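Local structure of putative HAD family hydrolase (Streptomyces avermitilis, 3MMZ) at residues L56-L61 / L76-L81; D11-V16 / P102-Y107; T22-R27 / E36-H41. The protein is probably a metal-dependent phosphatase domain of the HAD superfamily, the C-terminal part of a longer protein thought to activate N-acylneuraminates with CTP. All coordinates share one frame; numbering follows the deposited sequence.

Interaction 1: L56-L61 / L76-L81; sequences LTMLIL and LKIPVL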
ATOM      1  N   LEU D  56     -31.304  18.857   1.385  1.00 17.73           N
ATOM      2  CA  LEU D  56     -30.237  19.733   0.922  1.00 17.50           C
ATOM      3  C   LEU D  56     -30.386  19.997  -0.567  1.00 17.77           C
ATOM      4  O   LEU D  56     -30.719  19.090  -1.330  1.00 17.81           O
ATOM      5  CB  LEU D  56     -28.869  19.113   1.203  1.00 17.03           C
ATOM      6  CG  LEU D  56     -28.403  19.137   2.656  1.00 15.92           C
ATOM      7  CD1 LEU D  56     -27.270  18.145   2.847  1.00 17.06           C
ATOM      8  CD2 LEU D  56     -27.960  20.540   3.057  1.00 17.25           C
ATOM      9  N   THR D  57     -30.155  21.240  -0.974  1.00 18.04           N
ATOM     10  CA  THR D  57     -30.161  21.579  -2.393  1.00 19.48           C
ATOM     11  C   THR D  57     -28.851  21.117  -3.049  1.00 20.97           C
ATOM     12  O   THR D  57     -27.765  21.518  -2.625  1.00 21.08           O
ATOM     13  CB  THR D  57     -30.396  23.089  -2.607  1.00 19.79           C
ATOM     14  OG1 THR D  57     -31.565  23.497  -1.881  1.00 20.76           O
ATOM     15  CG2 THR D  57     -30.588  23.394  -4.083  1.00 21.20           C
HETATM   16  N   MSE D  58     -28.972  20.268  -4.069  1.00 22.02           N
HETATM   17  CA  MSE D  58     -27.825  19.610  -4.703  1.00 24.08           C
HETATM   18  C   MSE D  58     -27.516  20.199  -6.071  1.00 22.69           C
HETATM   19  O   MSE D  58     -28.398  20.772  -6.725  1.00 22.69           O
HETATM   20  CB  MSE D  58     -28.083  18.110  -4.882  1.00 27.22           C
HETATM   21  CG  MSE D  58     -28.742  17.411  -3.705  1.00 24.09           C
HETATM   22 SE   MSE D  58     -27.546  17.248  -2.167  1.00 32.53          SE
HETATM   23  CE  MSE D  58     -26.060  16.251  -2.944  1.00 23.43           C
ATOM     24  N   LEU D  59     -26.267  20.037  -6.506  1.00 20.37           N
ATOM     25  CA  LEU D  59     -25.837  20.515  -7.816  1.00 18.48           C
ATOM     26  C   LEU D  59     -24.498  19.920  -8.194  1.00 17.70           C
ATOM     27  O   LEU D  59     -23.585  19.886  -7.375  1.00 17.24           O
ATOM     28  CB  LEU D  59     -25.719  22.042  -7.827  1.00 17.88           C
ATOM     29  CG  LEU D  59     -25.360  22.701  -9.169  1.00 17.20           C
ATOM     30  CD1 LEU D  59     -26.483  22.552 -10.184  1.00 17.62           C
ATOM     31  CD2 LEU D  59     -24.979  24.159  -8.988  1.00 17.94           C
ATOM     32  N   ILE D  60     -24.392  19.465  -9.440  1.00 17.02           N
ATOM     33  CA  ILE D  60     -23.105  19.144 -10.037  1.00 16.71           C
ATOM     34  C   ILE D  60     -22.703  20.274 -10.978  1.00 17.80           C
ATOM     35  O   ILE D  60     -23.472  20.661 -11.866  1.00 17.44           O
ATOM     36  CB  ILE D  60     -23.147  17.804 -10.793  1.00 16.14           C
ATOM     37  CG1 ILE D  60     -23.341  16.660  -9.792  1.00 15.13           C
ATOM     38  CG2 ILE D  60     -21.878  17.614 -11.603  1.00 15.15           C
ATOM     39  CD1 ILE D  60     -23.646  15.317 -10.421  1.00 16.23           C
ATOM     40  N   LEU D  61     -21.494  20.786 -10.768  1.00 19.37           N
ATOM     41  CA  LEU D  61     -20.959  21.916 -11.513  1.00 21.52           C
ATOM     42  C   LEU D  61     -19.693  21.488 -12.254  1.00 24.50           C
ATOM     43  O   LEU D  61     -18.773  20.959 -11.639  1.00 24.21           O
ATOM     44  CB  LEU D  61     -20.641  23.053 -10.536  1.00 20.91           C
ATOM     45  CG  LEU D  61     -20.142  24.402 -11.051  1.00 22.78           C
ATOM     46  CD1 LEU D  61     -21.219  25.088 -11.882  1.00 20.80           C
ATOM     47  CD2 LEU D  61     -19.757  25.282  -9.882  1.00 21.08           C
ATOM     48  N   LEU D  76     -28.519  10.222 -10.641  1.00 19.83           N
ATOM     49  CA  LEU D  76     -28.577  10.699  -9.261  1.00 19.61           C
ATOM     50  C   LEU D  76     -29.801  11.589  -8.972  1.00 19.83           C
ATOM     51  O   LEU D  76     -30.052  11.937  -7.817  1.00 19.52           O
ATOM     52  CB  LEU D  76     -27.291  11.463  -8.910  1.00 19.51           C
ATOM     53  CG  LEU D  76     -25.963  10.697  -8.916  1.00 19.01           C
ATOM     54  CD1 LEU D  76     -24.805  11.663  -8.681  1.00 19.87           C
ATOM     55  CD2 LEU D  76     -25.968   9.580  -7.884  1.00 19.93           C
ATOM     56  N   LYS D  77     -30.544  11.961 -10.015  1.00 20.58           N
ATOM     57  CA  LYS D  77     -31.699  12.876  -9.882  1.00 21.84           C
ATOM     58  C   LYS D  77     -31.324  14.249  -9.298  1.00 21.67           C
ATOM     59  O   LYS D  77     -32.056  14.811  -8.472  1.00 22.01           O
ATOM     60  CB  LYS D  77     -32.830  12.245  -9.040  1.00 23.24           C
ATOM     61  CG  LYS D  77     -33.385  10.927  -9.546  1.00 36.00           C
ATOM     62  CD  LYS D  77     -34.372  10.370  -8.523  1.00 25.56           C
ATOM     63  CE  LYS D  77     -35.309   9.331  -9.128  1.00 36.32           C
ATOM     64  NZ  LYS D  77     -34.723   7.964  -9.077  1.00 26.89           N
ATOM     65  N   ILE D  78     -30.175  14.777  -9.714  1.00 21.22           N
ATOM     66  CA  ILE D  78     -29.739  16.110  -9.281  1.00 20.74           C
ATOM     67  C   ILE D  78     -29.361  16.983 -10.483  1.00 19.27           C
ATOM     68  O   ILE D  78     -28.894  16.464 -11.504  1.00 17.96           O
ATOM     69  CB  ILE D  78     -28.585  16.072  -8.218  1.00 21.29           C
ATOM     70  CG1 ILE D  78     -27.323  15.413  -8.776  1.00 23.42           C
ATOM     71  CG2 ILE D  78     -29.051  15.405  -6.914  1.00 23.32           C
ATOM     72  CD1 ILE D  78     -26.127  15.497  -7.820  1.00 21.90           C
ATOM     73  N   PRO D  79     -29.579  18.311 -10.372  1.00 19.56           N
ATOM     74  CA  PRO D  79     -29.324  19.175 -11.523  1.00 19.78           C
ATOM     75  C   PRO D  79     -27.838  19.298 -11.861  1.00 19.74           C
ATOM     76  O   PRO D  79     -26.974  19.097 -11.002  1.00 19.17           O
ATOM     77  CB  PRO D  79     -29.889  20.541 -11.092  1.00 19.94           C
ATOM     78  CG  PRO D  79     -30.696  20.286  -9.868  1.00 23.26           C
ATOM     79  CD  PRO D  79     -30.129  19.063  -9.229  1.00 19.84           C
ATOM     80  N   VAL D  80     -27.573  19.594 -13.125  1.00 19.71           N
ATOM     81  CA  VAL D  80     -26.235  19.871 -13.594  1.00 20.40           C
ATOM     82  C   VAL D  80     -26.138  21.312 -14.106  1.00 20.96           C
ATOM     83  O   VAL D  80     -27.092  21.855 -14.668  1.00 19.69           O
ATOM     84  CB  VAL D  80     -25.788  18.835 -14.673  1.00 20.86           C
ATOM     85  CG1 VAL D  80     -26.602  18.974 -15.968  1.00 29.52           C
ATOM     86  CG2 VAL D  80     -24.294  18.950 -14.951  1.00 29.53           C
ATOM     87  N   LEU D  81     -24.984  21.924 -13.870  1.00 22.82           N
ATOM     88  CA  LEU D  81     -24.632  23.202 -14.451  1.00 25.70           C
ATOM     89  C   LEU D  81     -23.239  22.973 -15.032  1.00 28.54           C
ATOM     90  O   LEU D  81     -22.245  23.036 -14.317  1.00 27.96           O
ATOM     91  CB  LEU D  81     -24.638  24.280 -13.359  1.00 25.80           C
ATOM     92  CG  LEU D  81     -24.629  25.788 -13.629  1.00 24.43           C
ATOM     93  CD1 LEU D  81     -25.838  26.253 -14.438  1.00 26.21           C
ATOM     94  CD2 LEU D  81     -24.552  26.535 -12.295  1.00 26.22           C
TER
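Ile60 uses both of its backbone polar groups to hold the segment 76-81. Its N donates to Pro79 O at 3.0 Å, almost straight at 177° and in the carbonyl plane, while its O accepts from Leu81 N at 2.8 Å. A single residue thus bonds to the two neighbours of Val80, which is the signature of parallel pairing. A CA-H...O contact continues the register, with Leu61 CA 3.3 Å from Leu81 O.

The side chains sort themselves onto two faces. On that of Ile60, the CD1 atoms of Ile60 and Ile78 meet at 3.6 Å, the two chains running nearly perpendicular to each other. Ile78 has CG1 placed between its backbone N and carbonyl carbon (chi1 62°), and its branches divide the work: CG1 carries CD1 to Ile60, while CG2 rests 3.5 Å from CB of Met58, a selenomethionine. On the face of Leu61, that residue and Leu81 lie side by side and point the same way, Leu61 CD1 being 3.7 Å from Leu81 CD2. Leu59, with CG anti to its N at chi1 -176°, brings CD1 to within 3.6 Å of Pro79 O.

These strands open and close a beta-alpha-beta crossover, 57-62 to helix 68-76 to 80-82, within the Rossmann-like core of the HAD fold. Lys77, in a Schellman motif with positive phi, ends the helix and turns the chain toward the edge strand.

Farther out, Thr57, Leu59 and Leu61 bond through their backbones to strand 14-17 and the residue before it. Leu51 and Arg52 of helix 42-53 pack on Met58, and Trp94 of helix 87-98 packs on Leu59. The side chain of Leu61 lies about 6 Å from that of Asp18, a calcium ligand.

Interaction 2: D11-V16 / P102-Y107; sequences DIDAVV and PERVLY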
ATOM      1  N   ASP D  11     -25.009  23.580   9.434  1.00 22.03           N
ATOM      2  CA  ASP D  11     -24.083  24.539   8.833  1.00 21.22           C
ATOM      3  C   ASP D  11     -24.412  24.880   7.389  1.00 19.79           C
ATOM      4  O   ASP D  11     -24.053  25.955   6.901  1.00 19.31           O
ATOM      5  CB  ASP D  11     -22.655  23.983   8.883  1.00 21.71           C
ATOM      6  CG  ASP D  11     -22.104  23.901  10.293  1.00 27.01           C
ATOM      7  OD1 ASP D  11     -22.335  24.829  11.090  1.00 22.38           O
ATOM      8  OD2 ASP D  11     -21.422  22.905  10.604  1.00 22.66           O
ATOM      9  N   ILE D  12     -25.074  23.958   6.696  1.00 18.93           N
ATOM     10  CA  ILE D  12     -25.212  24.074   5.250  1.00 18.93           C
ATOM     11  C   ILE D  12     -26.638  23.894   4.743  1.00 17.93           C
ATOM     12  O   ILE D  12     -27.427  23.161   5.336  1.00 17.49           O
ATOM     13  CB  ILE D  12     -24.285  23.064   4.506  1.00 19.59           C
ATOM     14  CG1 ILE D  12     -24.622  21.621   4.898  1.00 21.45           C
ATOM     15  CG2 ILE D  12     -22.790  23.378   4.773  1.00 21.83           C
ATOM     16  CD1 ILE D  12     -24.047  20.568   3.946  1.00 20.78           C
ATOM     17  N   ASP D  13     -26.935  24.549   3.624  1.00 17.96           N
ATOM     18  CA  ASP D  13     -28.215  24.381   2.933  1.00 18.28           C
ATOM     19  C   ASP D  13     -28.067  23.757   1.549  1.00 16.86           C
ATOM     20  O   ASP D  13     -29.053  23.304   0.960  1.00 16.53           O
ATOM     21  CB  ASP D  13     -28.945  25.722   2.822  1.00 19.72           C
ATOM     22  CG  ASP D  13     -29.188  26.362   4.167  1.00 24.52           C
ATOM     23  OD1 ASP D  13     -29.539  25.645   5.128  1.00 20.94           O
ATOM     24  OD2 ASP D  13     -29.016  27.589   4.269  1.00 20.87           O
ATOM     25  N   ALA D  14     -26.835  23.722   1.037  1.00 16.02           N
ATOM     26  CA  ALA D  14     -26.571  23.238  -0.317  1.00 15.38           C
ATOM     27  C   ALA D  14     -25.273  22.438  -0.401  1.00 14.92           C
ATOM     28  O   ALA D  14     -24.324  22.726   0.325  1.00 15.01           O
ATOM     29  CB  ALA D  14     -26.499  24.405  -1.277  1.00 15.50           C
ATOM     30  N   VAL D  15     -25.237  21.460  -1.302  1.00 14.68           N
ATOM     31  CA  VAL D  15     -24.012  20.699  -1.596  1.00 14.85           C
ATOM     32  C   VAL D  15     -23.756  20.738  -3.103  1.00 15.11           C
ATOM     33  O   VAL D  15     -24.546  20.203  -3.899  1.00 16.01           O
ATOM     34  CB  VAL D  15     -24.091  19.222  -1.106  1.00 14.84           C
ATOM     35  CG1 VAL D  15     -22.881  18.415  -1.575  1.00 15.06           C
ATOM     36  CG2 VAL D  15     -24.189  19.158   0.416  1.00 15.01           C
ATOM     37  N   VAL D  16     -22.654  21.377  -3.486  1.00 13.81           N
ATOM     38  CA  VAL D  16     -22.293  21.511  -4.887  1.00 12.93           C
ATOM     39  C   VAL D  16     -21.041  20.688  -5.165  1.00 12.73           C
ATOM     40  O   VAL D  16     -20.044  20.810  -4.449  1.00 11.93           O
ATOM     41  CB  VAL D  16     -22.085  22.992  -5.289  1.00 12.68           C
ATOM     42  CG1 VAL D  16     -21.784  23.101  -6.786  1.00 10.85           C
ATOM     43  CG2 VAL D  16     -23.333  23.823  -4.946  1.00 10.81           C
ATOM     44  N   PRO D 102     -24.054  31.976   0.255  1.00 20.29           N
ATOM     45  CA  PRO D 102     -22.822  31.252  -0.092  1.00 20.51           C
ATOM     46  C   PRO D 102     -22.081  30.725   1.136  1.00 20.26           C
ATOM     47  O   PRO D 102     -21.382  29.707   1.050  1.00 19.71           O
ATOM     48  CB  PRO D 102     -21.972  32.314  -0.808  1.00 20.81           C
ATOM     49  CG  PRO D 102     -22.937  33.335  -1.273  1.00 22.43           C
ATOM     50  CD  PRO D 102     -24.023  33.366  -0.238  1.00 20.53           C
ATOM     51  N   GLU D 103     -22.250  31.405   2.268  1.00 20.23           N
ATOM     52  CA  GLU D 103     -21.652  30.979   3.532  1.00 20.59           C
ATOM     53  C   GLU D 103     -22.195  29.627   4.029  1.00 20.07           C
ATOM     54  O   GLU D 103     -21.584  28.983   4.892  1.00 19.67           O
ATOM     55  CB  GLU D 103     -21.787  32.064   4.612  1.00 21.04           C
ATOM     56  CG  GLU D 103     -23.182  32.663   4.773  1.00 34.72           C
ATOM     57  CD  GLU D 103     -23.379  33.980   4.014  1.00 21.84           C
ATOM     58  OE1 GLU D 103     -22.886  34.131   2.869  1.00 34.45           O
ATOM     59  OE2 GLU D 103     -24.052  34.869   4.579  1.00 34.86           O
ATOM     60  N   ARG D 104     -23.329  29.200   3.468  1.00 19.48           N
ATOM     61  CA  ARG D 104     -23.970  27.943   3.863  1.00 19.19           C
ATOM     62  C   ARG D 104     -23.959  26.940   2.708  1.00 18.31           C
ATOM     63  O   ARG D 104     -24.780  26.029   2.646  1.00 18.47           O
ATOM     64  CB  ARG D 104     -25.389  28.199   4.408  1.00 19.59           C
ATOM     65  CG  ARG D 104     -25.407  29.049   5.694  1.00 19.37           C
ATOM     66  CD  ARG D 104     -26.816  29.289   6.243  1.00 19.93           C
ATOM     67  NE  ARG D 104     -27.567  28.041   6.365  1.00 19.30           N
ATOM     68  CZ  ARG D 104     -27.515  27.215   7.404  1.00 19.82           C
ATOM     69  NH1 ARG D 104     -26.753  27.491   8.454  1.00 19.29           N
ATOM     70  NH2 ARG D 104     -28.228  26.097   7.386  1.00 19.37           N
ATOM     71  N   VAL D 105     -23.002  27.117   1.799  1.00 17.37           N
ATOM     72  CA  VAL D 105     -22.804  26.194   0.696  1.00 16.04           C
ATOM     73  C   VAL D 105     -21.540  25.362   0.937  1.00 14.61           C
ATOM     74  O   VAL D 105     -20.474  25.888   1.307  1.00 14.14           O
ATOM     75  CB  VAL D 105     -22.737  26.927  -0.669  1.00 16.55           C
ATOM     76  CG1 VAL D 105     -22.418  25.954  -1.810  1.00 13.34           C
ATOM     77  CG2 VAL D 105     -24.067  27.641  -0.953  1.00 13.89           C
ATOM     78  N   LEU D 106     -21.685  24.059   0.742  1.00 13.75           N
ATOM     79  CA  LEU D 106     -20.547  23.148   0.753  1.00 12.57           C
ATOM     80  C   LEU D 106     -20.184  22.833  -0.693  1.00 12.56           C
ATOM     81  O   LEU D 106     -21.012  22.336  -1.461  1.00 13.16           O
ATOM     82  CB  LEU D 106     -20.901  21.879   1.534  1.00 12.00           C
ATOM     83  CG  LEU D 106     -19.760  20.919   1.894  1.00 13.45           C
ATOM     84  CD1 LEU D 106     -20.181  20.044   3.065  1.00 11.98           C
ATOM     85  CD2 LEU D 106     -19.412  20.061   0.687  1.00 11.73           C
ATOM     86  N   TYR D 107     -18.951  23.146  -1.078  1.00 12.39           N
ATOM     87  CA  TYR D 107     -18.491  22.853  -2.427  1.00 12.98           C
ATOM     88  C   TYR D 107     -17.318  21.888  -2.367  1.00 13.03           C
ATOM     89  O   TYR D 107     -16.367  22.137  -1.641  1.00 13.05           O
ATOM     90  CB  TYR D 107     -18.054  24.129  -3.160  1.00 13.80           C
ATOM     91  CG  TYR D 107     -17.491  23.851  -4.549  1.00 17.87           C
ATOM     92  CD1 TYR D 107     -18.336  23.746  -5.654  1.00 15.46           C
ATOM     93  CD2 TYR D 107     -16.122  23.690  -4.754  1.00 15.40           C
ATOM     94  CE1 TYR D 107     -17.831  23.490  -6.937  1.00 18.14           C
ATOM     95  CE2 TYR D 107     -15.600  23.435  -6.034  1.00 17.77           C
ATOM     96  CZ  TYR D 107     -16.467  23.340  -7.118  1.00 16.42           C
ATOM     97  OH  TYR D 107     -15.983  23.089  -8.379  1.00 18.35           O
TER
HETATM   98  O   HOH W   1     -22.207  27.482   7.898  1.00 26.17           O
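Asp13 and Arg104 form a side-on salt bridge in which two nitrogens grip two oxygens: Arg104 NE reaches Asp13 OD2 at 2.6 Å, and Arg104 NH2 reaches Asp13 OD1 at 2.6 Å. Both oxygens lie essentially in the guanidinium plane but are approached from above the carboxylate, the two groups being turned 45° apart. Asp11 O sits over one guanidinium face, toward its rim, without a hydrogen bond, while NH1 donates to Glu10 O. With a leucine in place of Arg104, the Asp13 carboxylate would probably be left without its paired charge and Glu10 O without this donor.

Backbone bonds continue the contact into parallel strands. Asp13 N donates to Arg104 O at 2.8 Å, Leu106 N to Ala14 O at 3.0 Å, and Val16 N to Leu106 O at 2.8 Å. Water 1 donates to Asp11 O and, weakly, to Glu103 O.

Among apolar contacts, Val16 divides its methyls (CG1 anti to N, chi1 -177°): CG1 lies 3.7 Å from Tyr107 CD1, and CG2 lies 3.9 Å from Val105 CG1. On the other face, Ile12 CD1 meets Leu106 CD1.

The pairing joins two central strands of the HAD core, the first leading to the calcium ligands Asp18 and Asp20. Tyr107 touches Asp18 and bonds through OH to Asp114. Strand 57-62 flanks 14-17, strand 123-126 flanks 105-109, and helix 87-98 packs against Val16, Val105 and Tyr107.

Interaction 3: T22-R27 / E36-H41; sequences TQTDDR and EFVSVH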
ATOM      1  N   THR D  22     -13.260  14.405  -8.536  1.00 12.86           N
ATOM      2  CA  THR D  22     -13.992  14.587  -7.279  1.00 13.59           C
ATOM      3  C   THR D  22     -14.963  13.427  -7.069  1.00 12.99           C
ATOM      4  O   THR D  22     -14.932  12.775  -6.022  1.00 13.12           O
ATOM      5  CB  THR D  22     -14.706  15.971  -7.243  1.00 14.24           C
ATOM      6  OG1 THR D  22     -13.708  17.000  -7.197  1.00 13.67           O
ATOM      7  CG2 THR D  22     -15.633  16.110  -6.018  1.00 13.65           C
ATOM      8  N   GLN D  23     -15.804  13.177  -8.072  1.00 12.25           N
ATOM      9  CA  GLN D  23     -16.639  11.967  -8.124  1.00 12.61           C
ATOM     10  C   GLN D  23     -15.955  10.866  -8.938  1.00 12.78           C
ATOM     11  O   GLN D  23     -16.485   9.762  -9.069  1.00 12.97           O
ATOM     12  CB  GLN D  23     -17.995  12.298  -8.750  1.00 12.81           C
ATOM     13  CG  GLN D  23     -18.785  13.306  -7.960  1.00 13.56           C
ATOM     14  CD  GLN D  23     -20.105  13.668  -8.621  1.00 14.48           C
ATOM     15  OE1 GLN D  23     -21.007  12.837  -8.735  1.00 14.04           O
ATOM     16  NE2 GLN D  23     -20.212  14.907  -9.079  1.00 13.63           N
ATOM     17  N   THR D  24     -14.794  11.189  -9.518  1.00 13.22           N
ATOM     18  CA  THR D  24     -13.995  10.209 -10.273  1.00 13.22           C
ATOM     19  C   THR D  24     -12.542  10.319  -9.836  1.00 12.67           C
ATOM     20  O   THR D  24     -12.166  11.278  -9.168  1.00 12.37           O
ATOM     21  CB  THR D  24     -14.026  10.455 -11.807  1.00 13.37           C
ATOM     22  OG1 THR D  24     -13.134  11.527 -12.140  1.00 13.38           O
ATOM     23  CG2 THR D  24     -15.441  10.762 -12.323  1.00 13.44           C
ATOM     24  N   ASP D  25     -11.728   9.348 -10.244  1.00 12.56           N
ATOM     25  CA  ASP D  25     -10.287   9.370  -9.968  1.00 14.20           C
ATOM     26  C   ASP D  25      -9.488  10.226 -10.976  1.00 14.21           C
ATOM     27  O   ASP D  25      -8.254  10.107 -11.054  1.00 14.27           O
ATOM     28  CB  ASP D  25      -9.739   7.931  -9.913  1.00 16.25           C
ATOM     29  CG  ASP D  25      -9.863   7.191 -11.254  1.00 20.88           C
ATOM     30  OD1 ASP D  25     -10.332   7.772 -12.248  1.00 18.00           O
ATOM     31  OD2 ASP D  25      -9.497   6.004 -11.318  1.00 18.53           O
ATOM     32  N   ASP D  26     -10.199  11.076 -11.732  1.00 13.11           N
ATOM     33  CA  ASP D  26      -9.598  11.985 -12.727  1.00 13.89           C
ATOM     34  C   ASP D  26      -9.032  11.254 -13.953  1.00 13.07           C
ATOM     35  O   ASP D  26      -8.327  11.847 -14.764  1.00 12.67           O
ATOM     36  CB  ASP D  26      -8.515  12.878 -12.090  1.00 15.32           C
ATOM     37  CG  ASP D  26      -8.674  14.347 -12.429  1.00 19.75           C
ATOM     38  OD1 ASP D  26      -9.701  14.757 -13.002  1.00 16.19           O
ATOM     39  OD2 ASP D  26      -7.750  15.118 -12.101  1.00 17.44           O
ATOM     40  N   ARG D  27      -9.361   9.976 -14.092  1.00 12.90           N
ATOM     41  CA  ARG D  27      -9.037   9.252 -15.308  1.00 12.95           C
ATOM     42  C   ARG D  27     -10.246   9.121 -16.239  1.00 12.17           C
ATOM     43  O   ARG D  27     -11.405   9.252 -15.812  1.00 12.08           O
ATOM     44  CB  ARG D  27      -8.469   7.884 -14.961  1.00 14.76           C
ATOM     45  CG  ARG D  27      -7.116   7.990 -14.265  1.00 23.64           C
ATOM     46  CD  ARG D  27      -6.908   6.844 -13.322  1.00 18.44           C
ATOM     47  NE  ARG D  27      -5.573   6.829 -12.708  1.00 24.94           N
ATOM     48  CZ  ARG D  27      -5.195   7.517 -11.624  1.00 20.25           C
ATOM     49  NH1 ARG D  27      -6.020   8.354 -10.994  1.00 24.84           N
ATOM     50  NH2 ARG D  27      -3.949   7.376 -11.179  1.00 25.54           N
ATOM     51  N   GLU D  36     -15.510   8.136 -24.675  1.00 16.60           N
ATOM     52  CA  GLU D  36     -14.998   8.311 -23.320  1.00 16.05           C
ATOM     53  C   GLU D  36     -15.928   7.683 -22.276  1.00 14.32           C
ATOM     54  O   GLU D  36     -17.157   7.769 -22.392  1.00 13.73           O
ATOM     55  CB  GLU D  36     -14.803   9.800 -23.020  1.00 17.66           C
ATOM     56  CG  GLU D  36     -13.759  10.481 -23.909  1.00 33.09           C
ATOM     57  CD  GLU D  36     -13.567  11.964 -23.603  1.00 19.48           C
ATOM     58  OE1 GLU D  36     -13.973  12.434 -22.516  1.00 33.51           O
ATOM     59  OE2 GLU D  36     -12.977  12.664 -24.456  1.00 33.69           O
ATOM     60  N   PHE D  37     -15.324   7.023 -21.290  1.00 12.69           N
ATOM     61  CA  PHE D  37     -16.041   6.447 -20.158  1.00 13.44           C
ATOM     62  C   PHE D  37     -15.341   6.940 -18.890  1.00 13.09           C
ATOM     63  O   PHE D  37     -14.140   7.219 -18.915  1.00 12.88           O
ATOM     64  CB  PHE D  37     -16.010   4.914 -20.205  1.00 14.51           C
ATOM     65  CG  PHE D  37     -16.401   4.326 -21.546  1.00 15.87           C
ATOM     66  CD1 PHE D  37     -15.533   4.387 -22.637  1.00 15.37           C
ATOM     67  CD2 PHE D  37     -17.631   3.706 -21.709  1.00 15.83           C
ATOM     68  CE1 PHE D  37     -15.895   3.849 -23.887  1.00 16.15           C
ATOM     69  CE2 PHE D  37     -18.006   3.150 -22.954  1.00 16.09           C
ATOM     70  CZ  PHE D  37     -17.138   3.230 -24.039  1.00 16.23           C
ATOM     71  N   VAL D  38     -16.082   7.078 -17.794  1.00 13.24           N
ATOM     72  CA  VAL D  38     -15.465   7.398 -16.498  1.00 12.87           C
ATOM     73  C   VAL D  38     -16.001   6.465 -15.413  1.00 12.57           C
ATOM     74  O   VAL D  38     -17.092   5.914 -15.555  1.00 12.53           O
ATOM     75  CB  VAL D  38     -15.666   8.887 -16.074  1.00 13.62           C
ATOM     76  CG1 VAL D  38     -15.059   9.847 -17.116  1.00 17.09           C
ATOM     77  CG2 VAL D  38     -17.153   9.197 -15.852  1.00 17.08           C
ATOM     78  N   SER D  39     -15.227   6.272 -14.345  1.00 12.40           N
ATOM     79  CA  SER D  39     -15.697   5.445 -13.229  1.00 12.62           C
ATOM     80  C   SER D  39     -16.192   6.322 -12.097  1.00 12.58           C
ATOM     81  O   SER D  39     -15.486   7.224 -11.630  1.00 13.38           O
ATOM     82  CB  SER D  39     -14.608   4.476 -12.735  1.00 13.41           C
ATOM     83  OG  SER D  39     -14.249   3.580 -13.773  1.00 23.28           O
ATOM     84  N   VAL D  40     -17.420   6.060 -11.670  1.00 11.88           N
ATOM     85  CA  VAL D  40     -17.993   6.706 -10.503  1.00 11.74           C
ATOM     86  C   VAL D  40     -18.128   5.646  -9.395  1.00 12.52           C
ATOM     87  O   VAL D  40     -17.736   4.492  -9.591  1.00 12.85           O
ATOM     88  CB  VAL D  40     -19.339   7.418 -10.827  1.00 11.61           C
ATOM     89  CG1 VAL D  40     -19.094   8.624 -11.762  1.00  9.61           C
ATOM     90  CG2 VAL D  40     -20.372   6.440 -11.426  1.00  9.49           C
ATOM     91  N   HIS D  41     -18.685   6.029  -8.250  1.00 12.49           N
ATOM     92  CA  HIS D  41     -18.687   5.148  -7.071  1.00 12.26           C
ATOM     93  C   HIS D  41     -20.092   5.030  -6.476  1.00 11.92           C
ATOM     94  O   HIS D  41     -20.765   6.037  -6.283  1.00 11.12           O
ATOM     95  CB  HIS D  41     -17.698   5.727  -6.048  1.00 12.71           C
ATOM     96  CG  HIS D  41     -17.327   4.795  -4.938  1.00 12.76           C
ATOM     97  ND1 HIS D  41     -18.069   4.684  -3.780  1.00 13.45           N
ATOM     98  CD2 HIS D  41     -16.268   3.964  -4.788  1.00 12.88           C
ATOM     99  CE1 HIS D  41     -17.495   3.808  -2.974  1.00 12.79           C
ATOM    100  NE2 HIS D  41     -16.402   3.354  -3.562  1.00 13.02           N
TER
HETATM  101  O   HOH W   2     -18.645   8.911  -7.728  1.00 11.10           O
HETATM  102  O   HOH W   3     -12.551   7.462 -14.198  1.00 13.04           O
HETATM  103  O   HOH W   4     -13.032   6.876 -10.900  1.00 21.12           O
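The loop that follows the DxD calcium site of this HAD domain is joined to strand 36-41, with Gln23 and Thr24 lying against Ser39 and Val40, and it illustrates how water can knit a loop to a strand. No direct hydrogen bond crosses between the segments; three waters do the polar work. Water 2 donates to Gln23 O at 2.7 Å and accepts from His41 N at 2.9 Å. Water 4 accepts from Asp25 N at 2.9 Å and donates to Ser39 O at 2.6 Å. Water 3 gathers three groups: it donates to Arg27 O at 2.7 Å and to Asp25 OD1, and accepts from Ser39 N at 2.9 Å. Ser39 N, Ser39 O and His41 N thus find water partners on this side, and the two segments need no direct backbone pairing.

Thr24 makes the closest side-chain approach: its CB lies 3.5 Å from Ser39 O. Its methyl CG2 lies loosely between the side chains of Val38 and Val40, a little over 4 Å from each. The threonine has OG1 between its own N and carbonyl carbon (chi1 79°), from where it accepts from Asp26 N at 3.0 Å in an ST turn, and also from Gly21 N. Directly after it comes an Asx turn: Asp25 OD1 accepts from Arg27 N, which arrives above the carboxylate plane. The two turns overlap and fix the path of the loop beside the metal site, where Thr22 OG1 bonds to Asp18 OD2 and Gln23 NE2 to Asp18 O.

Other subunits build on this unit: Asp25 OD2 forms a salt bridge with Arg27 of a second subunit, and Arg27 NH2 one with Asp148 of a third. Strand 36-41 pairs with 27-31 of its own chain and, antiparallel, with a strand of the second subunit. Helix 68-76 covers Gln23, Val38 and Val40, and His41 is the N-cap of helix 42-53.

How the interactions relate
From the N terminus, segment 11-16 starts a pairing that stays open while the chain makes two smaller closures. Interaction 3 comes first, returning strand 36-41 to the loop 22-27, just past the calcium ligands that follow strand 14-17. Interaction 1 follows in series, closing the crossover between 56-61 and 76-81. Only then does 102-107 complete interaction 2, so both earlier loops nest within it and none cross. Interactions 1 and 2 share the central sheet, joined where Thr57 meets the backbone of Asp13 and Val15. Interaction 3 touches interaction 1 through Gln23, which packs on Ile60 and Leu76, linking the hairpin, whose sheet runs on into neighbouring subunits, to the core. Interactions 2 and 3 stay about 7 Å apart at their nearest atoms.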